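Local coordinates for protein putative isomerase (Sinorhizobium meliloti, PDB 2PPG) that is a putative isomerase of the mandelate racemase/muconate lactonizing enzyme family, with a TIM-barrel-like C-terminal domain of the enolase type, at residues Asp195-Arg207 and Ala229-Phe241. Residues are numbered along the deposited sequence; the frame is centred on the assembly and turned at random.
Sequences DGVAKEMEILRER and ALIKAMEPHGLWF
Arg205 reaches the backbone of residues 237-238 because CG stands anti to the backbone N (chi1 -173°) and the chain then bends at chi2 and chi3, which brings the guanidinium to two successive carbonyls, those of His237 and Gly238. The contact joins two neighbouring outer helices of the TIM-barrel-like domain, each followed by its barrel strand: helix 197-208 leads to strand 213-217, and helix 224-234 leads to strand 241-243, which pairs in parallel with it. The axes of the segments 197-207 and 229-234 approach to 9.0 Å and cross at -23°, consistent with adjacent helices around a barrel wall.

Between them the packing is apolar. The two selenomethionine side chains, Met201 and Met234, cross at about a right angle, with CG of one 3.5 Å from CG of the other; Met201 also rests on Ile214, and Met234 on Cys216, both of strand 213-217. Toward the N-terminal end of helix 197-208, Val197 CB lies 3.8 Å from Met234 SE, and its CG2 branch meets Leu230 CD2. Bends at chi2 and chi3 turn the Met201 chain past His237 CB, while Met201 SE packs on Leu239 CD1 at 4.0 Å.

The His237 imidazole lies against the helix backbone: Glu202 CA sits over the centre of one face, and Glu202 CB makes a CH-pi contact there, 4.1 Å from the ring centroid.

Arg205 NH1 has further partners in the carbonyls of Gly209 and Val212, so the guanidinium ties residues 237-238 to the segment entering strand 213-217. Arg205 NE binds His237 O at 2.7 Å, nearly collinear with the C=O bond but bent at the N-H (136°), the oxygen tilted out of the guanidinium plane, whereas Arg205 NH2 meets a lone pair of Gly238 O in the carbonyl plane, at 2.8 Å.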
# COMPACT_ATOMS: atom_id res chain seq x y z
N ASP A 195 -3.68 24.34 -34.69
CA ASP A 195 -3.88 25.47 -33.78
C ASP A 195 -3.84 25.06 -32.30
O ASP A 195 -4.09 25.88 -31.42
CB ASP A 195 -5.22 26.17 -34.08
CG ASP A 195 -5.36 26.59 -35.55
OD1 ASP A 195 -6.27 27.39 -35.84
OD2 ASP A 195 -4.57 26.11 -36.40
N GLY A 196 -3.52 23.79 -32.04
CA GLY A 196 -3.54 23.24 -30.68
C GLY A 196 -4.89 22.61 -30.36
O GLY A 196 -5.94 23.20 -30.63
N VAL A 197 -4.87 21.42 -29.76
CA VAL A 197 -6.09 20.65 -29.46
C VAL A 197 -7.26 21.42 -28.82
O VAL A 197 -8.42 21.11 -29.08
CB VAL A 197 -5.80 19.35 -28.63
CG1 VAL A 197 -4.92 18.38 -29.41
CG2 VAL A 197 -5.20 19.68 -27.26
N ALA A 198 -6.95 22.41 -27.98
CA ALA A 198 -7.99 23.20 -27.31
C ALA A 198 -8.89 23.90 -28.32
O ALA A 198 -10.11 23.88 -28.21
CB ALA A 198 -7.38 24.21 -26.34
N LYS A 199 -8.26 24.52 -29.32
CA LYS A 199 -9.00 25.26 -30.33
C LYS A 199 -9.75 24.29 -31.23
O LYS A 199 -10.78 24.64 -31.81
CB LYS A 199 -8.06 26.14 -31.17
CG LYS A 199 -7.49 27.36 -30.44
CD LYS A 199 -6.60 28.19 -31.38
CE LYS A 199 -5.40 28.85 -30.67
NZ LYS A 199 -5.72 30.19 -30.14
N GLU A 200 -9.22 23.08 -31.33
CA GLU A 200 -9.81 22.02 -32.15
C GLU A 200 -11.14 21.52 -31.55
O GLU A 200 -12.12 21.31 -32.29
CB GLU A 200 -8.82 20.86 -32.31
CG GLU A 200 -9.03 20.01 -33.55
CD GLU A 200 -8.37 20.61 -34.79
OE1 GLU A 200 -7.59 21.58 -34.66
OE2 GLU A 200 -8.63 20.09 -35.90
N MSE A 201 -11.16 21.34 -30.22
CA MSE A 201 -12.38 20.96 -29.50
C MSE A 201 -13.42 22.07 -29.59
O MSE A 201 -14.57 21.83 -29.94
CB MSE A 201 -12.07 20.68 -28.03
CG MSE A 201 -11.52 19.30 -27.76
SE MSE A 201 -12.81 17.83 -27.93
CE MSE A 201 -14.26 18.43 -26.77
N GLU A 202 -12.99 23.28 -29.26
CA GLU A 202 -13.80 24.47 -29.41
C GLU A 202 -14.62 24.47 -30.72
O GLU A 202 -15.84 24.62 -30.69
CB GLU A 202 -12.89 25.70 -29.36
CG GLU A 202 -13.59 27.03 -29.24
CD GLU A 202 -12.63 28.14 -28.88
OE1 GLU A 202 -12.79 28.74 -27.79
OE2 GLU A 202 -11.69 28.39 -29.67
N ILE A 203 -13.93 24.31 -31.86
CA ILE A 203 -14.59 24.44 -33.15
C ILE A 203 -15.47 23.24 -33.46
O ILE A 203 -16.60 23.42 -33.89
CB ILE A 203 -13.60 24.78 -34.31
CG1 ILE A 203 -14.33 25.55 -35.40
CG2 ILE A 203 -12.95 23.52 -34.89
CD1 ILE A 203 -13.43 26.28 -36.36
N LEU A 204 -14.96 22.03 -33.20
CA LEU A 204 -15.75 20.82 -33.38
C LEU A 204 -17.03 20.86 -32.53
O LEU A 204 -18.12 20.60 -33.04
CB LEU A 204 -14.92 19.57 -33.08
CG LEU A 204 -13.72 19.22 -33.98
CD1 LEU A 204 -13.06 17.92 -33.51
CD2 LEU A 204 -14.02 19.12 -35.46
N ARG A 205 -16.91 21.22 -31.26
CA ARG A 205 -18.08 21.44 -30.41
C ARG A 205 -19.02 22.52 -30.98
O ARG A 205 -20.25 22.40 -30.91
CB ARG A 205 -17.67 21.81 -28.98
CG ARG A 205 -18.83 21.91 -27.97
CD ARG A 205 -19.69 20.64 -27.93
NE ARG A 205 -18.95 19.47 -27.46
CZ ARG A 205 -19.42 18.22 -27.48
NH1 ARG A 205 -20.63 17.95 -27.94
NH2 ARG A 205 -18.67 17.23 -27.01
N GLU A 206 -18.44 23.57 -31.55
CA GLU A 206 -19.24 24.64 -32.12
C GLU A 206 -19.97 24.13 -33.33
O GLU A 206 -21.19 24.26 -33.43
CB GLU A 206 -18.38 25.86 -32.48
CG GLU A 206 -19.19 27.07 -32.98
CD GLU A 206 -20.18 27.60 -31.93
OE1 GLU A 206 -20.24 27.03 -30.82
OE2 GLU A 206 -20.89 28.59 -32.22
N ARG A 207 -19.22 23.51 -34.24
CA ARG A 207 -19.78 23.03 -35.50
C ARG A 207 -20.81 21.91 -35.34
O ARG A 207 -21.76 21.85 -36.10
CB ARG A 207 -18.66 22.60 -36.45
CG ARG A 207 -19.12 22.28 -37.87
CD ARG A 207 -19.78 23.48 -38.53
NE ARG A 207 -20.50 23.14 -39.76
CZ ARG A 207 -21.70 22.57 -39.79
NH1 ARG A 207 -22.30 22.25 -38.65
NH2 ARG A 207 -22.29 22.30 -40.94
N ALA A 229 -2.56 18.80 -18.46
CA ALA A 229 -2.84 20.17 -18.89
C ALA A 229 -3.72 20.21 -20.16
O ALA A 229 -4.70 20.96 -20.22
CB ALA A 229 -1.53 20.95 -19.12
N LEU A 230 -3.35 19.39 -21.14
CA LEU A 230 -4.04 19.32 -22.43
C LEU A 230 -5.48 18.85 -22.29
O LEU A 230 -6.39 19.50 -22.78
CB LEU A 230 -3.26 18.41 -23.39
CG LEU A 230 -1.91 18.99 -23.83
CD1 LEU A 230 -0.98 17.91 -24.43
CD2 LEU A 230 -2.09 20.18 -24.79
N ILE A 231 -5.68 17.73 -21.60
CA ILE A 231 -7.02 17.25 -21.31
C ILE A 231 -7.88 18.32 -20.64
O ILE A 231 -8.96 18.63 -21.12
CB ILE A 231 -6.98 15.99 -20.43
CG1 ILE A 231 -6.31 14.85 -21.20
CG2 ILE A 231 -8.39 15.60 -19.99
CD1 ILE A 231 -5.88 13.69 -20.33
N LYS A 232 -7.38 18.88 -19.54
CA LYS A 232 -8.11 19.89 -18.78
C LYS A 232 -8.44 21.12 -19.62
O LYS A 232 -9.38 21.85 -19.30
CB LYS A 232 -7.34 20.31 -17.53
CG LYS A 232 -7.44 19.32 -16.37
CD LYS A 232 -7.16 20.00 -15.04
CE LYS A 232 -7.19 19.01 -13.87
NZ LYS A 232 -8.47 18.27 -13.73
N ALA A 233 -7.68 21.34 -20.69
CA ALA A 233 -7.92 22.47 -21.57
C ALA A 233 -9.10 22.17 -22.50
O ALA A 233 -9.80 23.09 -22.94
CB ALA A 233 -6.68 22.79 -22.36
N MSE A 234 -9.30 20.89 -22.77
CA MSE A 234 -10.32 20.41 -23.69
C MSE A 234 -11.64 20.12 -23.00
O MSE A 234 -12.68 20.09 -23.65
CB MSE A 234 -9.84 19.13 -24.38
CG MSE A 234 -8.82 19.32 -25.47
SE MSE A 234 -8.32 17.63 -26.34
CE MSE A 234 -7.22 16.87 -24.94
N GLU A 235 -11.60 19.88 -21.70
CA GLU A 235 -12.77 19.45 -20.93
C GLU A 235 -13.96 20.42 -20.87
O GLU A 235 -15.10 19.98 -20.91
CB GLU A 235 -12.38 18.98 -19.52
CG GLU A 235 -11.96 17.51 -19.46
CD GLU A 235 -11.30 17.09 -18.14
OE1 GLU A 235 -10.46 17.84 -17.61
OE2 GLU A 235 -11.61 16.00 -17.63
N PRO A 236 -13.71 21.74 -20.78
CA PRO A 236 -14.86 22.64 -20.85
C PRO A 236 -15.71 22.46 -22.12
O PRO A 236 -16.91 22.75 -22.11
CB PRO A 236 -14.22 24.05 -20.82
CG PRO A 236 -12.76 23.84 -21.06
CD PRO A 236 -12.45 22.48 -20.56
N HIS A 237 -15.09 21.95 -23.19
CA HIS A 237 -15.80 21.67 -24.44
C HIS A 237 -16.52 20.31 -24.52
O HIS A 237 -17.28 20.06 -25.45
CB HIS A 237 -14.85 21.85 -25.62
CG HIS A 237 -14.20 23.19 -25.62
ND1 HIS A 237 -14.92 24.36 -25.76
CD2 HIS A 237 -12.91 23.56 -25.46
CE1 HIS A 237 -14.09 25.39 -25.70
NE2 HIS A 237 -12.87 24.93 -25.52
N GLY A 238 -16.29 19.43 -23.55
CA GLY A 238 -17.02 18.17 -23.47
C GLY A 238 -16.27 17.00 -24.09
O GLY A 238 -16.57 16.59 -25.21
N LEU A 239 -15.30 16.47 -23.35
CA LEU A 239 -14.39 15.45 -23.87
C LEU A 239 -14.88 14.03 -23.55
O LEU A 239 -15.03 13.66 -22.39
CB LEU A 239 -12.94 15.69 -23.39
CG LEU A 239 -11.77 14.86 -23.96
CD1 LEU A 239 -11.61 14.94 -25.48
CD2 LEU A 239 -10.48 15.25 -23.27
N TRP A 240 -15.13 13.26 -24.61
CA TRP A 240 -15.57 11.87 -24.53
C TRP A 240 -14.47 10.98 -23.96
O TRP A 240 -14.65 10.37 -22.91
CB TRP A 240 -15.97 11.40 -25.93
CG TRP A 240 -16.47 9.99 -26.04
CD1 TRP A 240 -17.01 9.22 -25.04
CD2 TRP A 240 -16.50 9.19 -27.23
NE1 TRP A 240 -17.34 7.98 -25.53
CE2 TRP A 240 -17.05 7.94 -26.87
CE3 TRP A 240 -16.10 9.41 -28.55
CZ2 TRP A 240 -17.22 6.91 -27.80
CZ3 TRP A 240 -16.27 8.39 -29.47
CH2 TRP A 240 -16.82 7.15 -29.09
N PHE A 241 -13.33 10.90 -24.64
CA PHE A 241 -12.19 10.19 -24.06
C PHE A 241 -10.81 10.63 -24.54
O PHE A 241 -10.66 11.14 -25.65
CB PHE A 241 -12.36 8.67 -24.18
CG PHE A 241 -12.33 8.14 -25.60
CD1 PHE A 241 -11.12 7.98 -26.28
CD2 PHE A 241 -13.50 7.72 -26.22
CE1 PHE A 241 -11.10 7.45 -27.58
CE2 PHE A 241 -13.49 7.19 -27.51
CZ PHE A 241 -12.29 7.05 -28.19